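Local coordinates for protein indole-3-pyruvate decarboxylase (Azospirillum brasilense, PDB 2NXW) that decarboxylates indole-3-pyruvate to indole-3-acetaldehyde and CO2, a step in auxin biosynthesis, using thiamine diphosphate and a metal ion, at residues P376-V387 with D402-I411. Residues are numbered along the deposited sequence; the frame is centred on the assembly and turned at random.
With TPP (thiamine diphosphate), chain E.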
ATOM      1  N   PRO A 376     -37.761 -23.509   7.141  1.00 14.28           N
ATOM      2  CA  PRO A 376     -36.450 -24.113   7.398  1.00 14.06           C
ATOM      3  C   PRO A 376     -36.441 -25.060   8.608  1.00 14.16           C
ATOM      4  O   PRO A 376     -35.809 -26.118   8.572  1.00 13.99           O
ATOM      5  CB  PRO A 376     -35.552 -22.898   7.607  1.00 13.04           C
ATOM      6  CG  PRO A 376     -36.131 -21.900   6.648  1.00 14.53           C
ATOM      7  CD  PRO A 376     -37.630 -22.062   6.866  1.00 14.00           C
ATOM      8  N   MET A 377     -37.138 -24.706   9.686  1.00 14.49           N
ATOM      9  CA  MET A 377     -37.133 -25.585  10.851  1.00 14.36           C
ATOM     10  C   MET A 377     -37.787 -26.941  10.581  1.00 14.79           C
ATOM     11  O   MET A 377     -37.482 -27.923  11.263  1.00 14.97           O
ATOM     12  CB  MET A 377     -37.795 -24.909  12.056  1.00 15.49           C
ATOM     13  CG  MET A 377     -37.029 -23.695  12.576  1.00 14.55           C
ATOM     14  SD  MET A 377     -35.253 -23.953  12.820  1.00 16.97           S
ATOM     15  CE  MET A 377     -35.243 -24.923  14.316  1.00 19.85           C
ATOM     16  N   ASP A 378     -38.683 -26.996   9.602  1.00 13.89           N
ATOM     17  CA  ASP A 378     -39.322 -28.258   9.256  1.00 14.49           C
ATOM     18  C   ASP A 378     -38.286 -29.166   8.606  1.00 14.33           C
ATOM     19  O   ASP A 378     -38.321 -30.387   8.780  1.00 13.69           O
ATOM     20  CB  ASP A 378     -40.487 -28.033   8.302  1.00 15.03           C
ATOM     21  CG  ASP A 378     -41.604 -27.241   8.945  1.00 16.57           C
ATOM     22  OD1 ASP A 378     -41.994 -27.600  10.074  1.00 18.47           O
ATOM     23  OD2 ASP A 378     -42.084 -26.275   8.318  1.00 17.62           O
ATOM     24  N   ILE A 379     -37.365 -28.574   7.851  1.00 13.07           N
ATOM     25  CA  ILE A 379     -36.323 -29.367   7.211  1.00 13.57           C
ATOM     26  C   ILE A 379     -35.409 -29.930   8.301  1.00 13.89           C
ATOM     27  O   ILE A 379     -35.025 -31.096   8.251  1.00 13.28           O
ATOM     28  CB  ILE A 379     -35.542 -28.516   6.190  1.00 12.27           C
ATOM     29  CG1 ILE A 379     -36.491 -28.078   5.070  1.00 12.57           C
ATOM     30  CG2 ILE A 379     -34.374 -29.335   5.605  1.00 13.61           C
ATOM     31  CD1 ILE A 379     -35.867 -27.079   4.095  1.00 13.38           C
ATOM     32  N   ALA A 380     -35.089 -29.126   9.315  1.00 13.08           N
ATOM     33  CA  ALA A 380     -34.265 -29.621  10.409  1.00 14.39           C
ATOM     34  C   ALA A 380     -35.004 -30.755  11.135  1.00 14.67           C
ATOM     35  O   ALA A 380     -34.408 -31.781  11.462  1.00 14.63           O
ATOM     36  CB  ALA A 380     -33.934 -28.488  11.386  1.00 14.53           C
ATOM     37  N   ARG A 381     -36.301 -30.587  11.381  1.00 15.48           N
ATOM     38  CA  ARG A 381     -37.052 -31.637  12.064  1.00 16.01           C
ATOM     39  C   ARG A 381     -37.100 -32.913  11.235  1.00 15.81           C
ATOM     40  O   ARG A 381     -37.016 -34.009  11.791  1.00 16.45           O
ATOM     41  CB  ARG A 381     -38.486 -31.188  12.379  1.00 16.53           C
ATOM     42  CG  ARG A 381     -38.587 -30.145  13.483  1.00 18.98           C
ATOM     43  CD  ARG A 381     -40.038 -29.687  13.671  1.00 22.07           C
ATOM     44  NE  ARG A 381     -40.107 -28.304  14.139  1.00 30.68           N
ATOM     45  CZ  ARG A 381     -39.786 -27.904  15.365  1.00 31.25           C
ATOM     46  NH1 ARG A 381     -39.379 -28.781  16.273  1.00 32.89           N
ATOM     47  NH2 ARG A 381     -39.848 -26.618  15.677  1.00 34.62           N
ATOM     48  N   ALA A 382     -37.221 -32.782   9.915  1.00 14.69           N
ATOM     49  CA  ALA A 382     -37.296 -33.975   9.065  1.00 15.01           C
ATOM     50  C   ALA A 382     -36.015 -34.788   9.169  1.00 15.16           C
ATOM     51  O   ALA A 382     -36.045 -36.012   9.323  1.00 15.70           O
ATOM     52  CB  ALA A 382     -37.552 -33.581   7.618  1.00 15.34           C
ATOM     53  N   VAL A 383     -34.888 -34.097   9.088  1.00 13.91           N
ATOM     54  CA  VAL A 383     -33.583 -34.734   9.169  1.00 13.95           C
ATOM     55  C   VAL A 383     -33.386 -35.356  10.542  1.00 14.94           C
ATOM     56  O   VAL A 383     -32.988 -36.515  10.654  1.00 14.38           O
ATOM     57  CB  VAL A 383     -32.460 -33.691   8.875  1.00 13.51           C
ATOM     58  CG1 VAL A 383     -31.087 -34.191   9.356  1.00 14.98           C
ATOM     59  CG2 VAL A 383     -32.430 -33.380   7.377  1.00 14.42           C
ATOM     60  N   ASN A 384     -33.697 -34.601  11.590  1.00 13.83           N
ATOM     61  CA  ASN A 384     -33.508 -35.093  12.949  1.00 14.55           C
ATOM     62  C   ASN A 384     -34.411 -36.266  13.293  1.00 14.44           C
ATOM     63  O   ASN A 384     -33.987 -37.168  14.010  1.00 15.33           O
ATOM     64  CB  ASN A 384     -33.696 -33.957  13.960  1.00 15.76           C
ATOM     65  CG  ASN A 384     -32.635 -32.875  13.820  1.00 16.18           C
ATOM     66  OD1 ASN A 384     -31.575 -33.100  13.233  1.00 15.76           O
ATOM     67  ND2 ASN A 384     -32.911 -31.693  14.378  1.00 15.62           N
ATOM     68  N   ASP A 385     -35.649 -36.255  12.801  1.00 15.19           N
ATOM     69  CA  ASP A 385     -36.560 -37.362  13.081  1.00 16.60           C
ATOM     70  C   ASP A 385     -35.986 -38.656  12.509  1.00 17.79           C
ATOM     71  O   ASP A 385     -36.073 -39.716  13.141  1.00 18.93           O
ATOM     72  CB  ASP A 385     -37.953 -37.115  12.483  1.00 16.52           C
ATOM     73  CG  ASP A 385     -38.781 -36.130  13.293  1.00 17.89           C
ATOM     74  OD1 ASP A 385     -38.419 -35.854  14.458  1.00 18.92           O
ATOM     75  OD2 ASP A 385     -39.802 -35.647  12.751  1.00 19.64           O
ATOM     76  N   ARG A 386     -35.391 -38.589  11.321  1.00 17.04           N
ATOM     77  CA  ARG A 386     -34.827 -39.806  10.744  1.00 16.28           C
ATOM     78  C   ARG A 386     -33.715 -40.349  11.621  1.00 17.10           C
ATOM     79  O   ARG A 386     -33.626 -41.557  11.851  1.00 17.04           O
ATOM     80  CB  ARG A 386     -34.288 -39.545   9.336  1.00 16.39           C
ATOM     81  CG  ARG A 386     -35.342 -39.605   8.251  1.00 15.70           C
ATOM     82  CD  ARG A 386     -34.691 -39.697   6.867  1.00 16.84           C
ATOM     83  NE  ARG A 386     -33.793 -40.852   6.762  1.00 17.43           N
ATOM     84  CZ  ARG A 386     -34.170 -42.076   6.395  1.00 18.64           C
ATOM     85  NH1 ARG A 386     -35.432 -42.325   6.085  1.00 19.05           N
ATOM     86  NH2 ARG A 386     -33.273 -43.058   6.345  1.00 18.98           N
ATOM     87  N   VAL A 387     -32.864 -39.459  12.114  1.00 16.48           N
ATOM     88  CA  VAL A 387     -31.767 -39.862  12.974  1.00 17.23           C
ATOM     89  C   VAL A 387     -32.293 -40.480  14.266  1.00 19.01           C
ATOM     90  O   VAL A 387     -31.816 -41.533  14.694  1.00 19.34           O
ATOM     91  CB  VAL A 387     -30.848 -38.667  13.300  1.00 16.77           C
ATOM     92  CG1 VAL A 387     -29.822 -39.065  14.351  1.00 19.15           C
ATOM     93  CG2 VAL A 387     -30.131 -38.228  12.024  1.00 15.59           C
ATOM     94  N   ASP A 402     -29.382 -19.206   4.685  1.00 11.00           N
ATOM     95  CA  ASP A 402     -30.147 -19.762   5.794  1.00 11.17           C
ATOM     96  C   ASP A 402     -29.937 -21.276   5.894  1.00 12.34           C
ATOM     97  O   ASP A 402     -30.187 -21.878   6.937  1.00 13.86           O
ATOM     98  CB  ASP A 402     -31.637 -19.412   5.663  1.00 11.90           C
ATOM     99  CG  ASP A 402     -32.376 -19.515   6.995  1.00 14.57           C
ATOM    100  OD1 ASP A 402     -31.708 -19.591   8.049  1.00 14.29           O
ATOM    101  OD2 ASP A 402     -33.626 -19.515   6.978  1.00 15.75           O
ATOM    102  N   CYS A 403     -29.451 -21.900   4.821  1.00 12.04           N
ATOM    103  CA  CYS A 403     -29.171 -23.333   4.886  1.00 11.48           C
ATOM    104  C   CYS A 403     -28.154 -23.624   6.007  1.00 12.61           C
ATOM    105  O   CYS A 403     -28.277 -24.626   6.710  1.00 12.42           O
ATOM    106  CB  CYS A 403     -28.636 -23.837   3.540  1.00 12.82           C
ATOM    107  SG  CYS A 403     -27.155 -22.998   2.909  1.00 12.79           S
ATOM    108  N   LEU A 404     -27.179 -22.735   6.192  1.00 12.12           N
ATOM    109  CA  LEU A 404     -26.166 -22.899   7.237  1.00 12.77           C
ATOM    110  C   LEU A 404     -26.786 -22.675   8.620  1.00 12.78           C
ATOM    111  O   LEU A 404     -26.525 -23.419   9.557  1.00 12.92           O
ATOM    112  CB  LEU A 404     -25.023 -21.903   7.033  1.00 14.28           C
ATOM    113  CG  LEU A 404     -23.980 -21.874   8.156  1.00 14.47           C
ATOM    114  CD1 LEU A 404     -23.451 -23.276   8.454  1.00 17.52           C
ATOM    115  CD2 LEU A 404     -22.858 -20.946   7.750  1.00 17.95           C
ATOM    116  N   PHE A 405     -27.596 -21.633   8.744  1.00 11.97           N
ATOM    117  CA  PHE A 405     -28.242 -21.343  10.015  1.00 11.72           C
ATOM    118  C   PHE A 405     -29.188 -22.478  10.419  1.00 11.51           C
ATOM    119  O   PHE A 405     -29.341 -22.771  11.606  1.00 13.34           O
ATOM    120  CB  PHE A 405     -28.974 -19.998   9.915  1.00 12.56           C
ATOM    121  CG  PHE A 405     -28.049 -18.815   9.904  1.00 13.17           C
ATOM    122  CD1 PHE A 405     -27.850 -18.056  11.054  1.00 14.43           C
ATOM    123  CD2 PHE A 405     -27.341 -18.478   8.756  1.00 14.94           C
ATOM    124  CE1 PHE A 405     -26.959 -16.980  11.062  1.00 13.66           C
ATOM    125  CE2 PHE A 405     -26.439 -17.404   8.751  1.00 14.95           C
ATOM    126  CZ  PHE A 405     -26.251 -16.651   9.916  1.00 14.91           C
ATOM    127  N   THR A 406     -29.795 -23.131   9.432  1.00 11.84           N
ATOM    128  CA  THR A 406     -30.687 -24.253   9.681  1.00 12.67           C
ATOM    129  C   THR A 406     -29.868 -25.486  10.074  1.00 13.43           C
ATOM    130  O   THR A 406     -30.259 -26.242  10.967  1.00 14.29           O
ATOM    131  CB  THR A 406     -31.497 -24.590   8.435  1.00 12.11           C
ATOM    132  OG1 THR A 406     -32.209 -23.421   8.000  1.00 13.49           O
ATOM    133  CG2 THR A 406     -32.506 -25.682   8.748  1.00 12.78           C
ATOM    134  N   ALA A 407     -28.729 -25.681   9.410  1.00 13.45           N
ATOM    135  CA  ALA A 407     -27.866 -26.828   9.701  1.00 13.63           C
ATOM    136  C   ALA A 407     -27.353 -26.814  11.133  1.00 15.22           C
ATOM    137  O   ALA A 407     -27.046 -27.873  11.690  1.00 15.56           O
ATOM    138  CB  ALA A 407     -26.698 -26.865   8.718  1.00 15.58           C
ATOM    139  N   MET A 408     -27.257 -25.630  11.737  1.00 15.44           N
ATOM    140  CA  MET A 408     -26.800 -25.549  13.124  1.00 17.15           C
ATOM    141  C   MET A 408     -27.740 -26.344  14.030  1.00 16.39           C
ATOM    142  O   MET A 408     -27.340 -26.773  15.118  1.00 18.24           O
ATOM    143  CB  MET A 408     -26.754 -24.090  13.599  1.00 19.54           C
ATOM    144  CG  MET A 408     -25.702 -23.219  12.916  1.00 24.21           C
ATOM    145  SD  MET A 408     -24.015 -23.800  13.235  1.00 28.24           S
ATOM    146  CE  MET A 408     -23.843 -23.428  14.963  1.00 28.51           C
ATOM    147  N   ASP A 409     -28.983 -26.539  13.587  1.00 15.89           N
ATOM    148  CA  ASP A 409     -29.961 -27.284  14.370  1.00 15.52           C
ATOM    149  C   ASP A 409     -30.225 -28.694  13.853  1.00 15.76           C
ATOM    150  O   ASP A 409     -31.242 -29.312  14.179  1.00 16.11           O
ATOM    151  CB  ASP A 409     -31.277 -26.498  14.469  1.00 16.74           C
ATOM    152  CG  ASP A 409     -31.171 -25.319  15.414  1.00 19.05           C
ATOM    153  OD1 ASP A 409     -30.381 -25.406  16.376  1.00 20.17           O
ATOM    154  OD2 ASP A 409     -31.880 -24.314  15.201  1.00 17.48           O
ATOM    155  N   MET A 410     -29.296 -29.204  13.046  1.00 14.90           N
ATOM    156  CA  MET A 410     -29.415 -30.561  12.518  1.00 14.90           C
ATOM    157  C   MET A 410     -28.403 -31.483  13.181  1.00 15.07           C
ATOM    158  O   MET A 410     -27.262 -31.094  13.413  1.00 17.20           O
ATOM    159  CB  MET A 410     -29.160 -30.571  11.012  1.00 14.47           C
ATOM    160  CG  MET A 410     -30.323 -30.067  10.198  1.00 14.71           C
ATOM    161  SD  MET A 410     -29.895 -30.084   8.444  1.00 18.58           S
ATOM    162  CE  MET A 410     -31.375 -29.372   7.755  1.00 17.55           C
ATOM    163  N   ILE A 411     -28.830 -32.703  13.494  1.00 16.01           N
ATOM    164  CA  ILE A 411     -27.929 -33.684  14.087  1.00 16.01           C
ATOM    165  C   ILE A 411     -27.030 -34.175  12.947  1.00 15.71           C
ATOM    166  O   ILE A 411     -27.526 -34.634  11.924  1.00 18.14           O
ATOM    167  CB  ILE A 411     -28.722 -34.869  14.662  1.00 16.47           C
ATOM    168  CG1 ILE A 411     -29.681 -34.360  15.743  1.00 16.51           C
ATOM    169  CG2 ILE A 411     -27.761 -35.908  15.230  1.00 17.63           C
ATOM    170  CD1 ILE A 411     -30.701 -35.390  16.196  1.00 17.93           C
TER
HETATM  171  N1' TPP E2002     -21.280 -13.640  -3.475  1.00 10.95           N
HETATM  172  C2' TPP E2002     -20.558 -14.611  -2.894  1.00 11.21           C
HETATM  173  CM2 TPP E2002     -19.605 -15.441  -3.740  1.00 12.90           C
HETATM  174  N3' TPP E2002     -20.661 -14.850  -1.583  1.00 11.14           N
HETATM  175  C4' TPP E2002     -21.495 -14.131  -0.780  1.00 12.02           C
HETATM  176  N4' TPP E2002     -21.507 -14.374   0.560  1.00 14.17           N
HETATM  177  C5' TPP E2002     -22.334 -13.127  -1.364  1.00 11.68           C
HETATM  178  C6' TPP E2002     -22.174 -12.891  -2.745  1.00 12.54           C
HETATM  179  C7' TPP E2002     -23.345 -12.293  -0.544  1.00 13.75           C
HETATM  180  N3  TPP E2002     -24.513 -13.110   0.022  1.00 12.92           N
HETATM  181  C2  TPP E2002     -24.460 -13.491   1.302  1.00 15.33           C
HETATM  182  S1  TPP E2002     -25.971 -14.342   1.560  1.00 14.53           S
HETATM  183  C5  TPP E2002     -26.628 -14.137  -0.060  1.00 12.76           C
HETATM  184  C4  TPP E2002     -25.639 -13.410  -0.717  1.00 12.08           C
HETATM  185  CM4 TPP E2002     -25.809 -12.989  -2.203  1.00 11.99           C
HETATM  186  C6  TPP E2002     -27.932 -14.650  -0.525  1.00 11.85           C
HETATM  187  C7  TPP E2002     -27.896 -16.189  -0.559  1.00 12.44           C
HETATM  188  O7  TPP E2002     -29.079 -16.567  -1.216  1.00  9.62           O
HETATM  189  PA  TPP E2002     -29.383 -18.114  -1.067  1.00 10.02           P
HETATM  190  O1A TPP E2002     -28.245 -19.002  -1.562  1.00 11.22           O
HETATM  191  O2A TPP E2002     -30.653 -18.329  -1.889  1.00  9.84           O
HETATM  192  O3A TPP E2002     -29.689 -18.514   0.444  1.00  9.45           O
HETATM  193  PB  TPP E2002     -30.771 -17.653   1.353  1.00 10.67           P
HETATM  194  O1B TPP E2002     -32.028 -17.355   0.534  1.00 10.47           O
HETATM  195  O2B TPP E2002     -31.056 -18.587   2.564  1.00 13.33           O
HETATM  196  O3B TPP E2002     -30.127 -16.372   1.864  1.00 11.50           O
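The amide of N384 grips the backbone of 402-411 on both sides of M410: OD1 of N384 accepts from I411 N at 2.8 Å, with the donor tilted 27° from the carbonyl plane, while ND2 of N384 gives a nearly straight bond to D409 O, 2.9 Å away and within the amide plane. A third bond, from ND2 to the carbonyl of P364, further fixes the rotation of the group. With CG anti to the carbonyl carbon of N384 (chi1 -65°), the amide swings over to the 409-411 backbone. A leucine in place of N384 would probably leave D409 O and I411 N without these mates and the end of the A407-M410 turn freer to shift. Between the grips M410, extended beyond CG, lays its chain along A380 and brings CE to 3.7 Å from CG2 of I379. Further on, I411 CG2 meets V387 CG1. At the other end CG2 of T406 rests 3.3 Å from P376 O, and its hydroxyl bonds back to D402 O, whose N binds O2B of the cofactor. Crossing at -45°, the two helices lie side by side on one face of the parallel sheet, I379 and V383 packing on I472 and T406 on F474, as in the diphosphate-binding alpha/beta domain of thiamine diphosphate enzymes.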